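CheC-like superfamily protein (PDB 3H2D) probably acts as a CheX-type chemotaxis phosphatase that removes phosphate from the response regulator CheY. Local coordinates at residues Ala22-Thr27 and Val67-Gln72; Glu85-Val90 and Val119-Gly124. One frame throughout, in Å; residues are numbered along the deposited sequence.

Contact 1 of 2, residues Ala22-Thr27 and Val67-Gln72; sequences ASLELT and VLQIMQ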
ATOM      1  N   ALA B  22      21.038  -3.866 -10.702  1.00 41.37           N
ATOM      2  CA  ALA B  22      21.344  -2.453 -10.490  1.00 39.24           C
ATOM      3  C   ALA B  22      22.806  -2.205 -10.103  1.00 38.86           C
ATOM      4  O   ALA B  22      23.170  -1.060  -9.811  1.00 39.39           O
ATOM      5  CB  ALA B  22      20.373  -1.815  -9.446  1.00 36.84           C
ATOM      6  N   SER B  23      23.617  -3.266 -10.088  1.00 37.21           N
ATOM      7  CA  SER B  23      25.013  -3.214  -9.663  1.00 38.92           C
ATOM      8  C   SER B  23      25.258  -2.312  -8.444  1.00 39.80           C
ATOM      9  O   SER B  23      26.242  -1.575  -8.403  1.00 40.53           O
ATOM     10  CB  SER B  23      25.900  -2.748 -10.817  1.00 40.15           C
ATOM     11  OG  SER B  23      25.685  -3.526 -11.980  1.00 45.20           O
ATOM     12  N   LEU B  24      24.374  -2.372  -7.454  1.00 37.61           N
ATOM     13  CA  LEU B  24      24.460  -1.487  -6.296  1.00 37.85           C
ATOM     14  C   LEU B  24      24.422  -2.353  -5.031  1.00 38.44           C
ATOM     15  O   LEU B  24      23.417  -3.002  -4.771  1.00 40.55           O
ATOM     16  CB  LEU B  24      23.274  -0.502  -6.338  1.00 37.77           C
ATOM     17  CG  LEU B  24      23.311   0.727  -5.423  1.00 39.06           C
ATOM     18  CD1 LEU B  24      22.407   1.824  -5.939  1.00 38.21           C
ATOM     19  CD2 LEU B  24      22.926   0.335  -3.992  1.00 39.53           C
ATOM     20  N   GLU B  25      25.513  -2.352  -4.266  0.50 37.57           N
ATOM     21  CA  GLU B  25      25.629  -3.164  -3.051  0.50 38.07           C
ATOM     22  C   GLU B  25      24.814  -2.553  -1.902  0.50 36.22           C
ATOM     23  O   GLU B  25      25.160  -1.485  -1.402  0.50 35.02           O
ATOM     24  CB  GLU B  25      27.110  -3.291  -2.644  0.50 38.79           C
ATOM     25  CG  GLU B  25      27.401  -4.234  -1.454  0.50 39.07           C
ATOM     26  CD  GLU B  25      28.724  -3.904  -0.748  0.50 40.01           C
ATOM     27  OE1 GLU B  25      29.625  -4.769  -0.748  0.50 41.06           O
ATOM     28  OE2 GLU B  25      28.870  -2.775  -0.198  0.50 41.16           O
ATOM     29  N   LEU B  26      23.708  -3.207  -1.537  1.00 35.03           N
ATOM     30  CA  LEU B  26      22.973  -2.876  -0.328  1.00 34.02           C
ATOM     31  C   LEU B  26      23.515  -3.756   0.787  1.00 35.22           C
ATOM     32  O   LEU B  26      23.703  -4.956   0.592  1.00 38.01           O
ATOM     33  CB  LEU B  26      21.486  -3.147  -0.520  1.00 36.07           C
ATOM     34  CG  LEU B  26      20.704  -2.106  -1.316  1.00 34.77           C
ATOM     35  CD1 LEU B  26      19.288  -2.618  -1.550  1.00 36.99           C
ATOM     36  CD2 LEU B  26      20.680  -0.753  -0.626  1.00 31.80           C
ATOM     37  N   THR B  27      23.787  -3.198   1.952  1.00 33.03           N
ATOM     38  CA  THR B  27      24.195  -4.039   3.076  1.00 31.78           C
ATOM     39  C   THR B  27      23.010  -4.170   4.023  1.00 33.43           C
ATOM     40  O   THR B  27      22.577  -3.176   4.588  1.00 32.57           O
ATOM     41  CB  THR B  27      25.383  -3.460   3.803  1.00 31.16           C
ATOM     42  OG1 THR B  27      26.497  -3.416   2.910  1.00 30.20           O
ATOM     43  CG2 THR B  27      25.756  -4.330   5.026  1.00 31.14           C
ATOM     44  N   VAL B  67      16.920   5.510  -4.555  1.00 23.10           N
ATOM     45  CA  VAL B  67      16.075   5.023  -5.652  1.00 23.53           C
ATOM     46  C   VAL B  67      16.511   5.662  -6.991  1.00 20.97           C
ATOM     47  O   VAL B  67      16.437   5.023  -8.038  1.00 21.64           O
ATOM     48  CB  VAL B  67      14.579   5.289  -5.405  1.00 22.34           C
ATOM     49  CG1 VAL B  67      14.215   6.699  -5.689  1.00 25.61           C
ATOM     50  CG2 VAL B  67      13.651   4.283  -6.191  1.00 25.40           C
ATOM     51  N   LEU B  68      16.919   6.931  -6.961  1.00 22.31           N
ATOM     52  CA  LEU B  68      17.441   7.571  -8.164  1.00 23.04           C
ATOM     53  C   LEU B  68      18.755   6.956  -8.664  1.00 21.35           C
ATOM     54  O   LEU B  68      18.993   6.898  -9.884  1.00 20.90           O
ATOM     55  CB  LEU B  68      17.564   9.070  -7.985  1.00 22.65           C
ATOM     56  CG  LEU B  68      16.250   9.849  -7.802  1.00 24.25           C
ATOM     57  CD1 LEU B  68      16.579  11.316  -7.550  1.00 23.24           C
ATOM     58  CD2 LEU B  68      15.351   9.697  -9.062  1.00 20.92           C
ATOM     59  N   GLN B  69      19.617   6.526  -7.768  1.00 21.11           N
ATOM     60  CA  GLN B  69      20.816   5.815  -8.189  1.00 21.94           C
ATOM     61  C   GLN B  69      20.493   4.434  -8.757  1.00 22.25           C
ATOM     62  O   GLN B  69      21.168   3.979  -9.687  1.00 20.33           O
ATOM     63  CB  GLN B  69      21.817   5.642  -7.050  1.00 21.70           C
ATOM     64  CG  GLN B  69      23.215   5.160  -7.512  1.00 24.67           C
ATOM     65  CD  GLN B  69      23.895   6.096  -8.478  1.00 29.16           C
ATOM     66  OE1 GLN B  69      24.051   7.282  -8.190  1.00 25.32           O
ATOM     67  NE2 GLN B  69      24.315   5.577  -9.638  1.00 30.27           N
ATOM     68  N   ILE B  70      19.520   3.736  -8.153  1.00 24.02           N
ATOM     69  CA  ILE B  70      19.016   2.464  -8.659  1.00 23.75           C
ATOM     70  C   ILE B  70      18.477   2.674 -10.093  1.00 23.19           C
ATOM     71  O   ILE B  70      18.812   1.899 -11.021  1.00 21.17           O
ATOM     72  CB  ILE B  70      17.919   1.848  -7.695  1.00 22.64           C
ATOM     73  CG1 ILE B  70      18.543   1.393  -6.372  1.00 25.23           C
ATOM     74  CG2 ILE B  70      17.131   0.676  -8.343  1.00 26.02           C
ATOM     75  CD1 ILE B  70      17.498   1.010  -5.342  1.00 24.48           C
HETATM   76  N   MSE B  71      17.668   3.723 -10.298  1.00 23.17           N
HETATM   77  CA  MSE B  71      17.189   4.013 -11.636  1.00 26.10           C
HETATM   78  C   MSE B  71      18.307   4.346 -12.603  1.00 22.39           C
HETATM   79  O   MSE B  71      18.246   3.905 -13.745  1.00 23.05           O
HETATM   80  CB  MSE B  71      16.181   5.141 -11.694  1.00 25.65           C
HETATM   81  CG  MSE B  71      15.398   5.070 -13.080  1.00 30.70           C
HETATM   82 SE   MSE B  71      14.066   6.331 -12.955  0.75 34.19          SE
HETATM   83  CE  MSE B  71      13.742   6.776 -14.816  1.00 28.28           C
ATOM     84  N   GLN B  72      19.301   5.126 -12.178  1.00 22.30           N
ATOM     85  CA  GLN B  72      20.439   5.405 -13.036  1.00 21.38           C
ATOM     86  C   GLN B  72      21.078   4.081 -13.508  1.00 21.83           C
ATOM     87  O   GLN B  72      21.393   3.936 -14.676  1.00 21.95           O
ATOM     88  CB  GLN B  72      21.493   6.248 -12.333  1.00 21.88           C
ATOM     89  CG  GLN B  72      22.721   6.588 -13.222  1.00 22.67           C
ATOM     90  CD  GLN B  72      22.352   7.484 -14.405  1.00 27.36           C
ATOM     91  OE1 GLN B  72      21.575   8.439 -14.265  1.00 27.51           O
ATOM     92  NE2 GLN B  72      22.848   7.141 -15.577  1.00 24.11           N
TER
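Q69 meets the segment A22-T27 through the aliphatic part of its side chain. The CD1 methyl of L24 sits 3.8 Å from CG of Q69 and 4.0 Å from CB of Q69, alongside the bend that chi2 (60°) puts into the glutamine chain. That bend turns the amide forward along the helix, toward N73 one turn on. N73 accepts from NE2 of Q69 through OD1 and gives its ND2 to the backbone O of A22, tying loop to helix.

One residue on, I70 completes the apolar patch. Its CG1 lies 3.9 Å from CD1 of L24, the two side chains crossing at about a right angle, while its CG2 approaches CB of A22 at 4.2 Å. The CA atoms of A22 and I70 are 5.7 Å apart, a spacing consistent with a side chain as small as alanine's.

The loop that makes these contacts links helix 8-21 to strand 27-33, an outermost strand of the antiparallel sheet within this chain. S23, with its positive phi of 40°, is the first residue past helix 8-21 to leave helical geometry. The CB of L24 points toward helix 64-75, and with CG anti to the backbone N (chi1 -166°) CD1 is carried to Q69 and I70. I18 of helix 8-21 packs on both L24 and I70, so that helix joins the same apolar cluster. Further along the helix, the CB of selenomethionine M71 points away from this loop, and its side chain packs on V86 and L89 of helix 84-107.

Contact 2 of 2, residues Glu85-Val90 and Val119-Gly124; sequences EVTDLV and VVSGQG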
ATOM      1  N   GLU B  85       8.001   7.906 -13.995  1.00 24.01           N
ATOM      2  CA  GLU B  85       8.954   6.877 -14.424  1.00 26.18           C
ATOM      3  C   GLU B  85       9.616   6.200 -13.235  1.00 23.80           C
ATOM      4  O   GLU B  85       9.898   5.001 -13.290  1.00 24.04           O
ATOM      5  CB  GLU B  85      10.009   7.457 -15.363  1.00 27.32           C
ATOM      6  CG  GLU B  85       9.427   7.857 -16.737  1.00 33.80           C
ATOM      7  N   VAL B  86       9.876   6.964 -12.181  1.00 22.94           N
ATOM      8  CA  VAL B  86      10.479   6.390 -10.945  1.00 24.04           C
ATOM      9  C   VAL B  86       9.488   5.460 -10.269  1.00 23.49           C
ATOM     10  O   VAL B  86       9.832   4.344  -9.916  1.00 23.87           O
ATOM     11  CB  VAL B  86      11.034   7.440  -9.966  1.00 25.13           C
ATOM     12  CG1 VAL B  86      11.561   6.770  -8.626  1.00 23.51           C
ATOM     13  CG2 VAL B  86      12.142   8.277 -10.615  1.00 22.89           C
ATOM     14  N   THR B  87       8.241   5.892 -10.125  1.00 24.52           N
ATOM     15  CA  THR B  87       7.232   5.043  -9.495  1.00 23.56           C
ATOM     16  C   THR B  87       6.961   3.758 -10.314  1.00 24.27           C
ATOM     17  O   THR B  87       6.788   2.704  -9.730  1.00 22.26           O
ATOM     18  CB  THR B  87       5.941   5.794  -9.137  1.00 23.53           C
ATOM     19  OG1 THR B  87       5.182   6.090 -10.330  1.00 23.49           O
ATOM     20  CG2 THR B  87       6.264   7.068  -8.263  1.00 23.78           C
ATOM     21  N   ASP B  88       6.956   3.854 -11.641  1.00 23.06           N
ATOM     22  CA  ASP B  88       6.873   2.658 -12.479  1.00 24.27           C
ATOM     23  C   ASP B  88       8.015   1.668 -12.170  1.00 25.15           C
ATOM     24  O   ASP B  88       7.769   0.492 -11.994  1.00 23.69           O
ATOM     25  CB  ASP B  88       6.957   3.035 -13.956  1.00 25.08           C
ATOM     26  CG  ASP B  88       5.710   3.664 -14.477  1.00 28.66           C
ATOM     27  OD1 ASP B  88       4.650   3.674 -13.812  1.00 29.87           O
ATOM     28  OD2 ASP B  88       5.794   4.124 -15.616  1.00 30.47           O
ATOM     29  N   LEU B  89       9.245   2.150 -12.047  1.00 24.65           N
ATOM     30  CA  LEU B  89      10.355   1.249 -11.746  1.00 25.41           C
ATOM     31  C   LEU B  89      10.199   0.605 -10.363  1.00 24.10           C
ATOM     32  O   LEU B  89      10.460  -0.570 -10.207  1.00 23.68           O
ATOM     33  CB  LEU B  89      11.709   1.978 -11.812  1.00 25.47           C
ATOM     34  CG  LEU B  89      12.953   1.087 -11.539  1.00 26.21           C
ATOM     35  CD1 LEU B  89      13.091  -0.034 -12.580  1.00 28.68           C
ATOM     36  CD2 LEU B  89      14.201   1.942 -11.550  1.00 29.04           C
ATOM     37  N   VAL B  90       9.799   1.386  -9.376  1.00 23.58           N
ATOM     38  CA  VAL B  90       9.571   0.843  -8.045  1.00 22.25           C
ATOM     39  C   VAL B  90       8.485  -0.239  -8.086  1.00 20.80           C
ATOM     40  O   VAL B  90       8.591  -1.270  -7.394  1.00 23.13           O
ATOM     41  CB  VAL B  90       9.264   1.970  -7.034  1.00 22.80           C
ATOM     42  CG1 VAL B  90       8.770   1.393  -5.678  1.00 21.25           C
ATOM     43  CG2 VAL B  90      10.533   2.866  -6.869  1.00 21.48           C
ATOM     44  N   VAL B 119       2.406   2.201  -5.404  1.00 23.43           N
ATOM     45  CA  VAL B 119       3.597   2.971  -5.073  1.00 23.65           C
ATOM     46  C   VAL B 119       3.236   4.310  -4.433  1.00 24.65           C
ATOM     47  O   VAL B 119       2.462   5.089  -4.987  1.00 23.76           O
ATOM     48  CB  VAL B 119       4.510   3.196  -6.325  1.00 22.90           C
ATOM     49  CG1 VAL B 119       5.820   3.917  -5.954  1.00 24.67           C
ATOM     50  CG2 VAL B 119       4.768   1.812  -6.967  1.00 22.22           C
ATOM     51  N   VAL B 120       3.837   4.543  -3.268  1.00 23.46           N
ATOM     52  CA  VAL B 120       3.648   5.719  -2.469  1.00 24.51           C
ATOM     53  C   VAL B 120       4.795   6.654  -2.768  1.00 25.45           C
ATOM     54  O   VAL B 120       5.943   6.222  -2.797  1.00 23.88           O
ATOM     55  CB  VAL B 120       3.711   5.351  -0.987  1.00 26.96           C
ATOM     56  CG1 VAL B 120       3.611   6.621  -0.102  1.00 27.33           C
ATOM     57  CG2 VAL B 120       2.627   4.267  -0.652  1.00 27.79           C
ATOM     58  N   SER B 121       4.475   7.918  -3.025  0.50 25.61           N
ATOM     59  CA  SER B 121       5.469   8.972  -3.209  0.50 25.56           C
ATOM     60  C   SER B 121       5.187  10.082  -2.207  0.50 24.91           C
ATOM     61  O   SER B 121       4.071  10.581  -2.156  0.50 25.25           O
ATOM     62  CB  SER B 121       5.391   9.550  -4.620  0.50 25.40           C
ATOM     63  OG  SER B 121       5.631   8.561  -5.608  0.50 24.27           O
ATOM     64  N   GLY B 122       6.202  10.480  -1.444  1.00 23.99           N
ATOM     65  CA  GLY B 122       6.048  11.532  -0.423  1.00 24.14           C
ATOM     66  C   GLY B 122       7.268  11.603   0.460  1.00 23.52           C
ATOM     67  O   GLY B 122       7.692  10.579   0.970  1.00 24.84           O
ATOM     68  N   GLN B 123       7.798  12.808   0.679  0.50 23.21           N
ATOM     69  CA  GLN B 123       9.006  12.954   1.488  0.50 24.77           C
ATOM     70  C   GLN B 123       8.756  12.403   2.882  0.50 23.79           C
ATOM     71  O   GLN B 123       7.729  12.679   3.501  0.50 23.35           O
ATOM     72  CB  GLN B 123       9.491  14.416   1.590  0.50 25.05           C
ATOM     73  CG  GLN B 123      10.820  14.549   2.389  0.50 25.99           C
ATOM     74  CD  GLN B 123      11.574  15.859   2.143  0.50 27.38           C
ATOM     75  OE1 GLN B 123      11.140  16.723   1.370  0.50 28.47           O
ATOM     76  NE2 GLN B 123      12.712  16.007   2.814  0.50 30.82           N
ATOM     77  N   GLY B 124       9.683  11.597   3.364  1.00 24.58           N
ATOM     78  CA  GLY B 124       9.641  11.155   4.761  1.00 24.81           C
ATOM     79  C   GLY B 124       8.398  10.455   5.265  1.00 23.62           C
ATOM     80  O   GLY B 124       8.039  10.628   6.419  1.00 23.07           O
TER
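V119 lays its CG1 methyl against two side chains one helical turn apart, 3.7 Å from CB of T87 and 3.9 Å from CG1 of V90. Both approaches are made by the same branch, which stands anti to the backbone N (chi1 -176°). The other branch, CG2, rests 3.5 Å from the backbone O of T87, so the valine's two branches both bear on the T87-V90 face of the helix, at its closest CA pairing, T87 with V119, at 6.1 Å.

Helix 85-90 passes over strand 119-122 with their axes 8.7 Å apart at closest approach and their directions 140° apart. This is helix-on-sheet packing in an alpha+beta fold with an antiparallel sheet: V119 and S121 point toward the helix, V120 points away, and V43 of the neighbouring strand 43-51 touches V90, V119 and S121.

Strand 113-122 is an outermost strand within its own chain, but V119, V120 and S121 pair antiparallel with a strand of the second subunit, which carries the sheet across the dimer interface. K130 of the second subunit reaches the helix as well, forming a salt bridge with OD1 of D88 and a hydrogen bond with OG1 of T87. That hydroxyl is bonded in addition to the backbone O of E84; chi1 of 73° puts OG1 between the backbone N and the carbonyl carbon and leaves CG2 on the strand side.

How the contacts relate
Contact 1 closes before contact 2 opens along the chain, and their centres lie about 15 Å apart. The bridge between them is the pair of successive helices 64-75 and 84-107, which touch directly: V67 CG2 is 3.5 Å from V90 CG2, and CE of M71 is 3.8 Å from E85 CB. Residues 67-72 therefore pack on the loop 22-27 with one side and on helix 84-107 with another, while that helix rests on the dimer interface. The packing runs from the loop through both helices onto strand 113-122, outermost in its own chain but continued by the second subunit. In CheX relatives the catalytic acid-amide pair lies on the long helix, probably helix 84-107 here.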